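Local coordinates for protein beta 1-3 glucanase (PDB 5H4E) that probably hydrolyses beta-1,3-linked glucans, as a bacterial glucanase domain of glycoside hydrolase family 64, at residues Asn173-Asp178 with His340-Lys345. Numbering follows the deposited sequence.
Sequences NKTYGD and HSYENK
E343 OE2 is gripped from two directions: K174 NZ meets its syn lone pair in a salt bridge of 2.8 Å, and a water that also donates to T175 O donates a second hydrogen bond to it. The contact illustrates how the outermost strand of a mixed five-stranded sheet can be finished by a loop instead of another strand. Strand 173-177 pairs on one side with strand 162-168, and along its other side runs the loop that follows helix 332-339. Backbone pairing between the two is confined to a single bridge of D178 with S341, where Y342 N donates to G177 O at 3.1 Å. Close beside this bond a water accepts from G177 N at 2.7 Å and lies within hydrogen-bonding distance of Y342 O and K345 O.

Side chains fill in the rest. With K345 CG turned beside its backbone N and anti to its carbonyl carbon (chi1 -56°), that methylene lies over one face of the Y176 ring, offset toward the rim, a CH-pi contact 4.1 Å from the centroid, while K345 NZ continues to D356 O. The carboxylate of E343 comes to the edge of that same ring, its plane nearly perpendicular to it (87°). Y342 lies beside T175, its CE2 4.2 Å from T175 CG2, and its ring edge faces G177 N. G177 itself takes backbone angles open mainly to glycine. S341 OG bonds back to W337 O, tying the loop to its helix, and S341 CB rests 3.1 Å from G177 O.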
loop_
_atom_site.group_PDB
_atom_site.type_symbol
_atom_site.label_atom_id
_atom_site.label_comp_id
_atom_site.label_asym_id
_atom_site.label_seq_id
_atom_site.Cartn_x
_atom_site.Cartn_y
_atom_site.Cartn_z
ATOM N N ASN A 173 -13.378 -12.229 12.677
ATOM C CA ASN A 173 -14.181 -11.073 12.294
ATOM C C ASN A 173 -13.480 -9.802 12.743
ATOM O O ASN A 173 -13.573 -9.421 13.910
ATOM C CB ASN A 173 -15.597 -11.161 12.900
ATOM C CG ASN A 173 -16.608 -10.291 12.154
ATOM O OD1 ASN A 173 -16.283 -9.198 11.695
ATOM N ND2 ASN A 173 -17.829 -10.788 12.013
ATOM N N LYS A 174 -12.759 -9.166 11.819
ATOM C CA LYS A 174 -11.969 -7.979 12.135
ATOM C C LYS A 174 -12.185 -6.867 11.114
ATOM O O LYS A 174 -12.467 -7.131 9.953
ATOM C CB LYS A 174 -10.478 -8.322 12.205
ATOM C CG LYS A 174 -10.106 -9.303 13.312
ATOM C CD LYS A 174 -10.444 -8.748 14.688
ATOM C CE LYS A 174 -9.593 -7.538 15.040
ATOM N NZ LYS A 174 -9.872 -7.046 16.431
ATOM N N THR A 175 -12.029 -5.628 11.568
ATOM C CA THR A 175 -12.200 -4.446 10.724
ATOM C C THR A 175 -11.014 -3.502 10.893
ATOM O O THR A 175 -10.772 -2.991 11.989
ATOM C CB THR A 175 -13.511 -3.691 11.059
ATOM O OG1 THR A 175 -14.624 -4.568 10.856
ATOM C CG2 THR A 175 -13.686 -2.451 10.167
ATOM N N TYR A 176 -10.270 -3.285 9.809
ATOM C CA TYR A 176 -9.135 -2.365 9.823
ATOM C C TYR A 176 -9.299 -1.302 8.744
ATOM O O TYR A 176 -9.701 -1.608 7.617
ATOM C CB TYR A 176 -7.812 -3.095 9.598
ATOM C CG TYR A 176 -7.427 -4.096 10.660
ATOM C CD1 TYR A 176 -7.892 -3.976 11.966
ATOM C CD2 TYR A 176 -6.570 -5.147 10.362
ATOM C CE1 TYR A 176 -7.525 -4.891 12.944
ATOM C CE2 TYR A 176 -6.194 -6.069 11.336
ATOM C CZ TYR A 176 -6.683 -5.933 12.625
ATOM O OH TYR A 176 -6.327 -6.837 13.606
ATOM N N GLY A 177 -8.981 -0.059 9.094
ATOM C CA GLY A 177 -8.974 1.031 8.134
ATOM C C GLY A 177 -9.106 2.379 8.812
ATOM O O GLY A 177 -8.877 2.494 10.026
ATOM N N ASP A 178 -9.441 3.404 8.027
ATOM C CA ASP A 178 -9.527 4.778 8.532
ATOM C C ASP A 178 -10.688 4.976 9.482
ATOM O O ASP A 178 -11.730 4.337 9.337
ATOM C CB ASP A 178 -9.696 5.773 7.381
ATOM C CG ASP A 178 -8.669 5.587 6.294
ATOM O OD1 ASP A 178 -7.495 5.338 6.632
ATOM O OD2 ASP A 178 -9.042 5.659 5.111
ATOM N N HIS A 340 -5.215 7.627 13.308
ATOM C CA HIS A 340 -6.607 7.729 12.859
ATOM C C HIS A 340 -7.071 6.465 12.140
ATOM O O HIS A 340 -7.462 6.495 10.982
ATOM C CB HIS A 340 -6.775 8.964 11.967
ATOM C CG HIS A 340 -6.488 10.237 12.692
ATOM N ND1 HIS A 340 -5.206 10.703 12.894
ATOM C CD2 HIS A 340 -7.307 11.093 13.350
ATOM C CE1 HIS A 340 -5.251 11.813 13.611
ATOM N NE2 HIS A 340 -6.515 12.070 13.899
ATOM N N SER A 341 -7.031 5.349 12.853
ATOM C CA SER A 341 -7.441 4.069 12.296
ATOM C C SER A 341 -7.869 3.147 13.427
ATOM O O SER A 341 -7.509 3.374 14.577
ATOM C CB SER A 341 -6.303 3.435 11.495
ATOM O OG SER A 341 -5.180 3.200 12.332
ATOM N N TYR A 342 -8.622 2.105 13.099
ATOM C CA TYR A 342 -9.021 1.128 14.105
ATOM C C TYR A 342 -7.797 0.410 14.672
ATOM O O TYR A 342 -6.985 -0.133 13.912
ATOM C CB TYR A 342 -10.001 0.114 13.513
ATOM C CG TYR A 342 -11.319 0.727 13.097
ATOM C CD1 TYR A 342 -12.249 1.141 14.045
ATOM C CD2 TYR A 342 -11.640 0.880 11.749
ATOM C CE1 TYR A 342 -13.460 1.708 13.662
ATOM C CE2 TYR A 342 -12.854 1.438 11.357
ATOM C CZ TYR A 342 -13.756 1.852 12.315
ATOM O OH TYR A 342 -14.954 2.412 11.912
ATOM N N GLU A 343 -7.675 0.428 16.002
ATOM C CA GLU A 343 -6.573 -0.232 16.708
ATOM C C GLU A 343 -5.205 0.239 16.237
ATOM O O GLU A 343 -4.214 -0.495 16.353
ATOM C CB GLU A 343 -6.665 -1.749 16.547
ATOM C CG GLU A 343 -7.955 -2.328 17.065
ATOM C CD GLU A 343 -7.997 -3.836 16.937
ATOM O OE1 GLU A 343 -6.979 -4.486 17.220
ATOM O OE2 GLU A 343 -9.057 -4.371 16.557
ATOM N N ASN A 344 -5.160 1.465 15.725
ATOM C CA ASN A 344 -3.935 2.049 15.184
ATOM C C ASN A 344 -3.240 1.200 14.116
ATOM O O ASN A 344 -2.020 1.292 13.951
ATOM C CB ASN A 344 -2.955 2.352 16.317
ATOM C CG ASN A 344 -3.285 3.652 17.028
ATOM O OD1 ASN A 344 -4.457 3.991 17.221
ATOM N ND2 ASN A 344 -2.253 4.404 17.391
ATOM N N LYS A 345 -4.025 0.409 13.383
ATOM C CA LYS A 345 -3.511 -0.444 12.314
ATOM C C LYS A 345 -3.592 0.276 10.976
ATOM O O LYS A 345 -4.676 0.642 10.529
ATOM C CB LYS A 345 -4.293 -1.750 12.224
ATOM C CG LYS A 345 -4.351 -2.558 13.496
ATOM C CD LYS A 345 -3.126 -3.405 13.667
ATOM C CE LYS A 345 -3.367 -4.437 14.767
ATOM N NZ LYS A 345 -2.110 -5.097 15.170
HETATM O O HOH W 1 -6.739 -6.671 16.039
HETATM O O HOH W 2 -10.717 -3.192 14.805
HETATM O O HOH W 3 -7.276 -0.167 11.229
HETATM O O HOH W 4 -5.817 5.414 8.563
HETATM O O HOH W 5 -14.573 4.658 10.153
#